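Local coordinates for protein C2 toxin component I (Clostridium botulinum, PDB 2J3X) that transfers ADP-ribose, probably to actin inside host cells, as the enzymatic component of the binary C2 toxin, at residues 138-149 with 184-195; 221-229 with 349-357. The protein carries 2 engineered substitutions. All blocks are in the same frame, centred on the assembly; numbering follows the deposited sequence.

Interaction 1: residues 138-149 with 184-195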
loop_
_atom_site.group_PDB
_atom_site.type_symbol
_atom_site.label_atom_id
_atom_site.label_comp_id
_atom_site.label_asym_id
_atom_site.label_seq_id
_atom_site.Cartn_x
_atom_site.Cartn_y
_atom_site.Cartn_z
ATOM N N ASN A 138 7.336 13.434 -5.031
ATOM C CA ASN A 138 8.252 12.519 -4.377
ATOM C C ASN A 138 7.646 11.705 -3.200
ATOM O O ASN A 138 8.377 11.112 -2.393
ATOM C CB ASN A 138 9.480 13.254 -3.892
ATOM C CG ASN A 138 10.707 12.424 -4.030
ATOM O OD1 ASN A 138 10.668 11.355 -4.645
ATOM N ND2 ASN A 138 11.811 12.870 -3.443
ATOM N N GLN A 139 6.323 11.722 -3.067
ATOM C CA GLN A 139 5.662 10.773 -2.188
ATOM C C GLN A 139 5.369 9.525 -3.000
ATOM O O GLN A 139 5.358 9.576 -4.239
ATOM C CB GLN A 139 4.336 11.365 -1.649
ATOM C CG GLN A 139 3.623 10.417 -0.647
ATOM C CD GLN A 139 4.510 10.064 0.517
ATOM O OE1 GLN A 139 5.224 9.056 0.490
ATOM N NE2 GLN A 139 4.521 10.931 1.533
ATOM N N GLU A 140 5.171 8.385 -2.343
ATOM C CA GLU A 140 4.995 7.130 -3.100
ATOM C C GLU A 140 3.681 6.479 -2.739
ATOM O O GLU A 140 3.404 6.200 -1.542
ATOM C CB GLU A 140 6.158 6.196 -2.792
ATOM C CG GLU A 140 6.138 4.902 -3.617
ATOM C CD GLU A 140 7.447 4.144 -3.494
ATOM O OE1 GLU A 140 8.080 4.190 -2.407
ATOM O OE2 GLU A 140 7.842 3.491 -4.480
ATOM N N TYR A 141 2.850 6.256 -3.751
ATOM C CA TYR A 141 1.457 5.806 -3.534
ATOM C C TYR A 141 1.225 4.465 -4.190
ATOM O O TYR A 141 1.232 4.350 -5.417
ATOM C CB TYR A 141 0.505 6.814 -4.169
ATOM C CG TYR A 141 0.625 8.183 -3.544
ATOM C CD1 TYR A 141 -0.003 8.489 -2.330
ATOM C CD2 TYR A 141 1.370 9.203 -4.204
ATOM C CE1 TYR A 141 0.112 9.780 -1.771
ATOM C CE2 TYR A 141 1.487 10.471 -3.665
ATOM C CZ TYR A 141 0.841 10.765 -2.450
ATOM O OH TYR A 141 0.953 12.038 -1.913
ATOM N N THR A 142 0.997 3.424 -3.388
ATOM C CA THR A 142 0.882 2.093 -3.949
ATOM C C THR A 142 -0.526 1.773 -4.444
ATOM O O THR A 142 -1.545 2.015 -3.742
ATOM C CB THR A 142 1.279 1.064 -2.837
ATOM O OG1 THR A 142 2.545 1.469 -2.305
ATOM C CG2 THR A 142 1.323 -0.394 -3.380
ATOM N N LYS A 143 -0.601 1.173 -5.644
ATOM C CA LYS A 143 -1.826 0.611 -6.153
ATOM C C LYS A 143 -1.839 -0.872 -5.767
ATOM O O LYS A 143 -1.132 -1.682 -6.332
ATOM C CB LYS A 143 -1.875 0.774 -7.689
ATOM C CG LYS A 143 -3.263 0.348 -8.262
ATOM C CD LYS A 143 -4.295 1.485 -8.156
ATOM C CE LYS A 143 -5.624 1.060 -8.780
ATOM N NZ LYS A 143 -6.534 2.232 -8.556
ATOM N N PHE A 144 -2.612 -1.206 -4.731
ATOM C CA PHE A 144 -2.610 -2.589 -4.250
ATOM C C PHE A 144 -3.174 -3.585 -5.246
ATOM O O PHE A 144 -2.672 -4.720 -5.325
ATOM C CB PHE A 144 -3.378 -2.666 -2.914
ATOM C CG PHE A 144 -2.826 -1.757 -1.877
ATOM C CD1 PHE A 144 -1.532 -1.952 -1.328
ATOM C CD2 PHE A 144 -3.604 -0.682 -1.420
ATOM C CE1 PHE A 144 -1.046 -1.070 -0.306
ATOM C CE2 PHE A 144 -3.132 0.195 -0.424
ATOM C CZ PHE A 144 -1.847 0.009 0.119
ATOM N N SER A 145 -4.145 -3.162 -6.048
ATOM C CA SER A 145 -4.790 -4.043 -7.018
ATOM C C SER A 145 -3.948 -4.011 -8.293
ATOM O O SER A 145 -2.908 -3.370 -8.324
ATOM C CB SER A 145 -6.212 -3.571 -7.353
ATOM O OG SER A 145 -6.161 -2.255 -7.946
ATOM N N PHE A 146 -4.397 -4.743 -9.309
ATOM C CA PHE A 146 -3.841 -4.567 -10.657
ATOM C C PHE A 146 -3.991 -3.093 -11.005
ATOM O O PHE A 146 -4.967 -2.444 -10.568
ATOM C CB PHE A 146 -4.664 -5.377 -11.637
ATOM C CG PHE A 146 -4.693 -6.828 -11.286
ATOM C CD1 PHE A 146 -3.533 -7.626 -11.446
ATOM C CD2 PHE A 146 -5.847 -7.372 -10.721
ATOM C CE1 PHE A 146 -3.546 -9.013 -11.108
ATOM C CE2 PHE A 146 -5.882 -8.752 -10.380
ATOM C CZ PHE A 146 -4.753 -9.565 -10.574
ATOM N N ILE A 147 -3.066 -2.589 -11.801
ATOM C CA ILE A 147 -3.090 -1.200 -12.231
ATOM C C ILE A 147 -3.435 -1.182 -13.723
ATOM O O ILE A 147 -3.070 -2.119 -14.472
ATOM C CB ILE A 147 -1.743 -0.517 -11.857
ATOM C CG1 ILE A 147 -1.801 0.999 -11.955
ATOM C CG2 ILE A 147 -0.588 -1.110 -12.668
ATOM C CD1 ILE A 147 -0.473 1.676 -11.512
ATOM N N SER A 148 -4.232 -0.197 -14.142
ATOM C CA SER A 148 -4.656 -0.099 -15.545
ATOM C C SER A 148 -3.952 1.091 -16.152
ATOM O O SER A 148 -3.799 2.106 -15.484
ATOM C CB SER A 148 -6.152 0.129 -15.624
ATOM O OG SER A 148 -6.879 -1.004 -15.131
ATOM N N LEU A 149 -3.499 0.978 -17.397
ATOM C CA LEU A 149 -2.857 2.106 -18.076
ATOM C C LEU A 149 -3.710 2.466 -19.289
ATOM O O LEU A 149 -3.685 1.713 -20.291
ATOM C CB LEU A 149 -1.456 1.720 -18.534
ATOM C CG LEU A 149 -0.683 2.894 -19.161
ATOM C CD1 LEU A 149 0.052 3.828 -18.152
ATOM C CD2 LEU A 149 0.371 2.360 -20.192
ATOM N N SER A 184 -6.761 -0.254 -22.721
ATOM C CA SER A 184 -5.876 -0.151 -21.553
ATOM C C SER A 184 -4.943 -1.345 -21.439
ATOM O O SER A 184 -5.269 -2.473 -21.862
ATOM C CB SER A 184 -6.685 -0.059 -20.229
ATOM O OG SER A 184 -7.576 1.032 -20.253
ATOM N N LEU A 185 -3.784 -1.108 -20.880
ATOM C CA LEU A 185 -2.968 -2.259 -20.430
ATOM C C LEU A 185 -3.417 -2.601 -19.010
ATOM O O LEU A 185 -3.894 -1.741 -18.278
ATOM C CB LEU A 185 -1.480 -1.954 -20.380
ATOM C CG LEU A 185 -0.823 -1.301 -21.621
ATOM C CD1 LEU A 185 0.656 -1.221 -21.506
ATOM C CD2 LEU A 185 -1.242 -2.095 -22.895
ATOM N N LEU A 186 -3.207 -3.851 -18.635
ATOM C CA LEU A 186 -3.418 -4.285 -17.268
ATOM C C LEU A 186 -2.040 -4.697 -16.783
ATOM O O LEU A 186 -1.357 -5.482 -17.458
ATOM C CB LEU A 186 -4.377 -5.499 -17.263
ATOM C CG LEU A 186 -4.760 -5.885 -15.818
ATOM C CD1 LEU A 186 -5.552 -4.778 -15.147
ATOM C CD2 LEU A 186 -5.554 -7.178 -15.859
ATOM N N LEU A 187 -1.615 -4.199 -15.623
ATOM C CA LEU A 187 -0.293 -4.566 -15.097
ATOM C C LEU A 187 -0.467 -5.214 -13.709
ATOM O O LEU A 187 -1.557 -5.138 -13.135
ATOM C CB LEU A 187 0.649 -3.349 -14.995
ATOM C CG LEU A 187 0.656 -2.390 -16.179
ATOM C CD1 LEU A 187 1.550 -1.204 -15.779
ATOM C CD2 LEU A 187 1.218 -3.071 -17.410
ATOM N N ASN A 188 0.594 -5.858 -13.220
ATOM C CA ASN A 188 0.581 -6.610 -11.971
ATOM C C ASN A 188 0.125 -5.745 -10.797
ATOM O O ASN A 188 0.227 -4.489 -10.798
ATOM C CB ASN A 188 2.016 -7.080 -11.679
ATOM C CG ASN A 188 2.427 -8.245 -12.552
ATOM O OD1 ASN A 188 1.564 -8.961 -13.050
ATOM N ND2 ASN A 188 3.719 -8.507 -12.633
ATOM N N GLN A 189 -0.312 -6.430 -9.746
ATOM C CA GLN A 189 -0.632 -5.783 -8.500
ATOM C C GLN A 189 0.644 -5.192 -7.878
ATOM O O GLN A 189 1.772 -5.690 -8.092
ATOM C CB GLN A 189 -1.080 -6.867 -7.508
ATOM C CG GLN A 189 -2.402 -7.555 -7.866
ATOM C CD GLN A 189 -2.954 -8.300 -6.654
ATOM O OE1 GLN A 189 -3.180 -9.492 -6.740
ATOM N NE2 GLN A 189 -3.176 -7.586 -5.512
ATOM N N GLY A 190 0.455 -4.146 -7.063
ATOM C CA GLY A 190 1.508 -3.717 -6.158
ATOM C C GLY A 190 2.542 -2.727 -6.690
ATOM O O GLY A 190 3.602 -2.551 -6.085
ATOM N N PHE A 191 2.245 -2.076 -7.813
ATOM C CA PHE A 191 3.108 -0.988 -8.241
ATOM C C PHE A 191 2.733 0.252 -7.488
ATOM O O PHE A 191 1.560 0.414 -7.102
ATOM C CB PHE A 191 2.927 -0.682 -9.741
ATOM C CG PHE A 191 3.630 -1.666 -10.643
ATOM C CD1 PHE A 191 5.012 -1.718 -10.656
ATOM C CD2 PHE A 191 2.898 -2.525 -11.468
ATOM C CE1 PHE A 191 5.691 -2.642 -11.462
ATOM C CE2 PHE A 191 3.563 -3.473 -12.294
ATOM C CZ PHE A 191 4.961 -3.495 -12.282
ATOM N N SER A 192 3.694 1.167 -7.384
ATOM C CA SER A 192 3.441 2.485 -6.841
ATOM C C SER A 192 3.716 3.544 -7.892
ATOM O O SER A 192 4.421 3.281 -8.875
ATOM C CB SER A 192 4.354 2.779 -5.649
ATOM O OG SER A 192 4.030 1.873 -4.587
ATOM N N ILE A 193 3.158 4.717 -7.646
ATOM C CA ILE A 193 3.468 5.892 -8.481
ATOM C C ILE A 193 4.140 6.911 -7.566
ATOM O O ILE A 193 3.680 7.134 -6.446
ATOM C CB ILE A 193 2.208 6.465 -9.096
ATOM C CG1 ILE A 193 1.746 5.597 -10.264
ATOM C CG2 ILE A 193 2.512 7.810 -9.773
ATOM C CD1 ILE A 193 2.653 5.794 -11.599
ATOM N N ILE A 194 5.226 7.512 -8.057
ATOM C CA ILE A 194 5.902 8.623 -7.407
ATOM C C ILE A 194 5.714 9.883 -8.292
ATOM O O ILE A 194 6.311 9.984 -9.378
ATOM C CB ILE A 194 7.381 8.337 -7.258
ATOM C CG1 ILE A 194 7.616 7.067 -6.429
ATOM C CG2 ILE A 194 8.078 9.549 -6.565
ATOM C CD1 ILE A 194 9.105 6.646 -6.380
ATOM N N PRO A 195 4.845 10.805 -7.867
ATOM C CA PRO A 195 4.609 12.012 -8.700
ATOM C C PRO A 195 5.929 12.776 -8.757
ATOM O O PRO A 195 6.594 12.943 -7.732
ATOM C CB PRO A 195 3.585 12.801 -7.851
ATOM C CG PRO A 195 2.791 11.676 -7.189
ATOM C CD PRO A 195 3.944 10.784 -6.677
HETATM O O HOH W 1 -0.179 -2.185 -9.303
HETATM O O HOH W 2 -6.524 -2.338 -17.670
#
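The Phe146 ring carries Gln189 CG over one face, a CH-pi contact with the carbon 3.9 Å from the ring centroid and 18° off the normal, while Leu187 O lies in plane at its edge. The Tyr141 ring meets Pro195 with its edge instead, CE2 standing 3.9 Å from Pro195 CD as the two side chains cross at about a right angle. Beyond CG, Gln189 runs extended (chi2 -164°), which carries its amide past the phenyl rim; NE2 there gives Phe144 O a 2.9 Å bond that is nearly straight (176°) and in the amide plane. NE2 also donates to Ser57 O, and Arg86 NE donates to OE1, which probably fixes the amide's rotation. On the Tyr141 arm, the hydroxyls Thr142 OG1 and Ser192 OG share a 2.8 Å hydrogen bond, and Arg366 binds Thr142 OG1 as well. Glu140 lays CG against Ser192 CB at 3.4 Å. On the other arm, Ile147 CG2 presses tightly on Leu187 CB (3.5 Å), and Leu149 and Leu185 lie side by side, CD2 to CD1 3.8 Å. Between the arms, a water accepts from Phe191 N, 2.8 Å away, and lies near Ser145 O and Asn188 O. Antiparallel pairing thus holds at Tyr141-Ile193 and Thr142-Ser192 and again from Ile147-Leu187 to Leu149-Leu185, toward opposite ends of the mixed sheet; around 144-146 and 188-190 the two chains pass between them together, as in the ADP-ribosyltransferase fold, whose core is two roughly perpendicular sheets.

Interaction 2: residues 221-229 with 349-357. With SO4 (sulfate ion), chain V; SO4 (sulfate ion), chain M.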
loop_
_atom_site.group_PDB
_atom_site.type_symbol
_atom_site.label_atom_id
_atom_site.label_comp_id
_atom_site.label_asym_id
_atom_site.label_seq_id
_atom_site.Cartn_x
_atom_site.Cartn_y
_atom_site.Cartn_z
ATOM N N PHE A 221 6.014 -7.061 1.615
ATOM C CA PHE A 221 5.679 -8.485 1.497
ATOM C C PHE A 221 4.233 -8.780 1.878
ATOM O O PHE A 221 3.804 -9.961 1.819
ATOM C CB PHE A 221 6.601 -9.286 2.436
ATOM C CG PHE A 221 8.087 -9.057 2.092
ATOM C CD1 PHE A 221 8.606 -9.616 0.927
ATOM C CD2 PHE A 221 8.898 -8.248 2.911
ATOM C CE1 PHE A 221 9.986 -9.378 0.611
ATOM C CE2 PHE A 221 10.258 -7.999 2.608
ATOM C CZ PHE A 221 10.778 -8.570 1.438
ATOM N N TYR A 222 3.471 -7.712 2.120
ATOM C CA TYR A 222 2.003 -7.827 2.399
ATOM C C TYR A 222 1.809 -8.933 3.446
ATOM O O TYR A 222 2.552 -8.942 4.453
ATOM C CB TYR A 222 1.151 -8.030 1.105
ATOM C CG TYR A 222 1.455 -6.918 0.130
ATOM C CD1 TYR A 222 1.014 -5.619 0.348
ATOM C CD2 TYR A 222 2.244 -7.187 -0.986
ATOM C CE1 TYR A 222 1.322 -4.597 -0.558
ATOM C CE2 TYR A 222 2.602 -6.168 -1.890
ATOM C CZ TYR A 222 2.156 -4.888 -1.646
ATOM O OH TYR A 222 2.534 -3.919 -2.575
ATOM N N ASN A 223 0.852 -9.834 3.232
ATOM C CA ASN A 223 0.556 -10.882 4.231
ATOM C C ASN A 223 1.570 -12.034 4.250
ATOM O O ASN A 223 1.628 -12.786 5.224
ATOM C CB ASN A 223 -0.884 -11.399 4.055
ATOM C CG ASN A 223 -1.104 -12.065 2.746
ATOM O OD1 ASN A 223 -0.318 -11.878 1.787
ATOM N ND2 ASN A 223 -2.206 -12.806 2.648
ATOM N N LYS A 224 2.444 -12.121 3.222
ATOM C CA LYS A 224 3.366 -13.270 3.113
ATOM C C LYS A 224 4.603 -13.086 3.982
ATOM O O LYS A 224 5.174 -14.064 4.459
ATOM C CB LYS A 224 3.764 -13.525 1.627
ATOM C CG LYS A 224 2.588 -14.157 0.876
ATOM C CD LYS A 224 2.882 -14.239 -0.639
ATOM C CE LYS A 224 1.699 -14.851 -1.436
ATOM N NZ LYS A 224 1.839 -14.605 -2.930
ATOM N N GLY A 225 5.008 -11.833 4.197
ATOM C CA GLY A 225 6.240 -11.529 4.994
ATOM C C GLY A 225 7.470 -12.015 4.248
ATOM O O GLY A 225 7.381 -12.416 3.070
ATOM N N SER A 226 8.610 -12.005 4.948
ATOM C CA SER A 226 9.854 -12.554 4.407
ATOM C C SER A 226 10.802 -12.824 5.547
ATOM O O SER A 226 11.534 -11.940 5.987
ATOM C CB SER A 226 10.532 -11.557 3.442
ATOM O OG SER A 226 11.732 -12.110 2.878
ATOM N N GLU A 227 10.827 -14.069 5.986
ATOM C CA GLU A 227 11.837 -14.421 6.970
ATOM C C GLU A 227 13.207 -14.287 6.316
ATOM O O GLU A 227 14.158 -13.915 6.997
ATOM C CB GLU A 227 11.606 -15.854 7.416
ATOM C CG GLU A 227 12.628 -16.342 8.453
ATOM C CD GLU A 227 12.432 -15.789 9.847
ATOM O OE1 GLU A 227 11.542 -14.990 10.087
ATOM O OE2 GLU A 227 13.199 -16.136 10.755
ATOM N N ALA A 228 13.301 -14.579 5.002
ATOM C CA ALA A 228 14.591 -14.478 4.296
ATOM C C ALA A 228 15.188 -13.095 4.377
ATOM O O ALA A 228 16.420 -12.975 4.458
ATOM C CB ALA A 228 14.465 -14.901 2.779
ATOM N N TRP A 229 14.344 -12.058 4.315
ATOM C CA TRP A 229 14.845 -10.671 4.459
ATOM C C TRP A 229 15.501 -10.475 5.822
ATOM O O TRP A 229 16.584 -9.887 5.933
ATOM C CB TRP A 229 13.711 -9.639 4.280
ATOM C CG TRP A 229 14.239 -8.236 4.211
ATOM C CD1 TRP A 229 14.620 -7.574 3.058
ATOM C CD2 TRP A 229 14.527 -7.347 5.307
ATOM N NE1 TRP A 229 15.058 -6.325 3.369
ATOM C CE2 TRP A 229 15.032 -6.139 4.731
ATOM C CE3 TRP A 229 14.370 -7.426 6.712
ATOM C CZ2 TRP A 229 15.371 -5.014 5.491
ATOM C CZ3 TRP A 229 14.749 -6.297 7.507
ATOM C CH2 TRP A 229 15.258 -5.100 6.879
ATOM N N THR A 349 6.643 -4.150 14.980
ATOM C CA THR A 349 6.018 -4.212 13.654
ATOM C C THR A 349 6.379 -5.581 13.141
ATOM O O THR A 349 7.219 -6.265 13.738
ATOM C CB THR A 349 6.640 -3.145 12.669
ATOM O OG1 THR A 349 8.007 -3.514 12.377
ATOM C CG2 THR A 349 6.597 -1.730 13.262
ATOM N N SER A 350 5.700 -6.026 12.094
ATOM C CA SER A 350 6.055 -7.311 11.469
ATOM C C SER A 350 6.162 -7.143 9.979
ATOM O O SER A 350 5.451 -6.303 9.387
ATOM C CB SER A 350 4.946 -8.347 11.752
ATOM O OG SER A 350 5.267 -9.588 11.109
ATOM N N LEU A 351 7.005 -7.954 9.313
ATOM C CA LEU A 351 6.872 -7.946 7.859
ATOM C C LEU A 351 5.595 -8.579 7.321
ATOM O O LEU A 351 5.254 -8.419 6.130
ATOM C CB LEU A 351 8.147 -8.609 7.199
ATOM C CG LEU A 351 9.477 -7.874 7.371
ATOM C CD1 LEU A 351 10.512 -8.555 6.441
ATOM C CD2 LEU A 351 9.385 -6.371 6.961
ATOM N N LYS A 352 4.876 -9.333 8.176
ATOM C CA LYS A 352 3.602 -9.883 7.796
ATOM C C LYS A 352 2.467 -8.899 8.072
ATOM O O LYS A 352 2.358 -8.422 9.222
ATOM C CB LYS A 352 3.329 -11.199 8.549
ATOM C CG LYS A 352 4.235 -12.334 8.130
ATOM C CD LYS A 352 3.710 -13.660 8.687
ATOM C CE LYS A 352 4.111 -13.794 10.085
ATOM N NZ LYS A 352 4.062 -15.250 10.567
ATOM N N SER A 353 1.648 -8.588 7.064
ATOM C CA SER A 353 0.561 -7.622 7.288
ATOM C C SER A 353 -0.502 -8.137 8.249
ATOM O O SER A 353 -1.172 -7.311 8.902
ATOM C CB SER A 353 -0.163 -7.186 6.012
ATOM O OG SER A 353 -0.945 -8.246 5.489
ATOM N N THR A 354 -0.718 -9.458 8.300
ATOM C CA THR A 354 -1.930 -9.958 8.973
ATOM C C THR A 354 -1.684 -11.257 9.747
ATOM O O THR A 354 -2.250 -12.300 9.430
ATOM C CB THR A 354 -3.062 -10.158 7.955
ATOM O OG1 THR A 354 -3.161 -8.968 7.145
ATOM C CG2 THR A 354 -4.448 -10.340 8.730
ATOM N N PRO A 355 -0.868 -11.191 10.799
ATOM C CA PRO A 355 -0.734 -12.393 11.615
ATOM C C PRO A 355 -2.133 -12.715 12.187
ATOM O O PRO A 355 -2.856 -11.795 12.547
ATOM C CB PRO A 355 0.202 -11.939 12.732
ATOM C CG PRO A 355 0.882 -10.735 12.235
ATOM C CD PRO A 355 -0.104 -10.044 11.326
ATOM N N SER A 356 -2.528 -14.005 12.234
ATOM C CA SER A 356 -3.875 -14.374 12.656
ATOM C C SER A 356 -4.329 -13.727 13.941
ATOM O O SER A 356 -5.512 -13.305 14.098
ATOM C CB SER A 356 -3.926 -15.915 12.840
ATOM O OG SER A 356 -4.266 -16.438 11.589
ATOM N N SER A 357 -3.424 -13.659 14.899
ATOM C CA SER A 357 -3.833 -13.153 16.209
ATOM C C SER A 357 -4.170 -11.647 16.175
ATOM O O SER A 357 -4.871 -11.129 17.048
ATOM C CB SER A 357 -2.797 -13.504 17.245
ATOM O OG SER A 357 -1.772 -12.591 17.120
HETATM S S SO4 V . 10.918 -17.177 3.767
HETATM O O1 SO4 V . 10.659 -17.460 2.342
HETATM O O2 SO4 V . 12.349 -17.110 3.820
HETATM O O3 SO4 V . 10.341 -15.939 4.261
HETATM O O4 SO4 V . 10.591 -18.303 4.629
HETATM S S SO4 M . -1.407 -16.846 -3.993
HETATM O O1 SO4 M . -2.816 -16.430 -4.325
HETATM O O2 SO4 M . -0.882 -17.442 -5.218
HETATM O O3 SO4 M . -0.594 -15.660 -3.700
HETATM O O4 SO4 M . -1.389 -17.814 -2.891
HETATM O O HOH W 3 6.331 -6.373 4.387
HETATM O O HOH W 4 0.079 -12.053 7.310
#
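Ser353 OG is gripped by two partners, accepting from Thr354 OG1 and bonded also to Leu61 O, while it lies over the Asn223 backbone, 3.3 Å from Asn223 CA. It gets there by standing between its own N and carbonyl carbon (chi1 70°). Tyr222 O takes the direct backbone bond between the segments, from Ser353 N at 2.8 Å; the bond is bent (N-H...O 149°) and the donor stands 48° above the carbonyl plane. Two waters extend this join: one accepts from Phe221 N and donates to Leu351 O, the other donates to Asn223 O at 2.7 Å and accepts from Thr354 N. Leu351 carries the apolar part. Its CD1 lies 3.9 Å from Phe221 CE2, the two side chains running alongside each other, and 4.0 Å from Trp229 CB, whose side chain it crosses at about a right angle; Phe377 and Ile390 also touch Leu351. Thr349 and Ser350 close the strand bearing the Ser-Thr-Ser sequence that, in related toxins, helps to shape the NAD-binding cleft, and Ser350 OG accepts from Lys352 N in an ST turn, where strand 347-350 gives way to loop. Lys352 packs its aliphatic stem on Gly225, CG to CA 3.8 Å, and sends NZ away to Asp386 O. Within the 221-229 segment, Ser226 CB sits over the centre of the Phe221 ring, while Ser226 OG, as N-cap of the helix beginning at Glu227, accepts from Trp229 N. A sulfate, probably from the crystallisation liquor, lies at this helix start, held weakly by the Glu227 and Ala228 amides through its O3. Lys224 reaches outward, extended, to a second sulfate of the same probable origin, NZ to O3 2.8 Å.

In the fold
Interaction 1 closes before interaction 2 opens along the chain. It belongs to the eight-stranded mixed sheet of the first ADP-ribosyltransferase-like unit, whereas interaction 2 ties the loop leading into helix 227-234 to the end of strand 347-350 in the second unit. Their centres are 21 Å apart, yet they meet through Tyr222: its OH packs 3.7 Å from Gly190 CA, and its CE1 4.0 Å from Phe144 CD1. Tyr141 and Phe144 also touch strand 397-411 of the second unit, so the part of interaction 1 around residues 141-144 packs against that unit. In related binary toxins the first domain docks to the transport component and the second is catalytic, a division probably kept here.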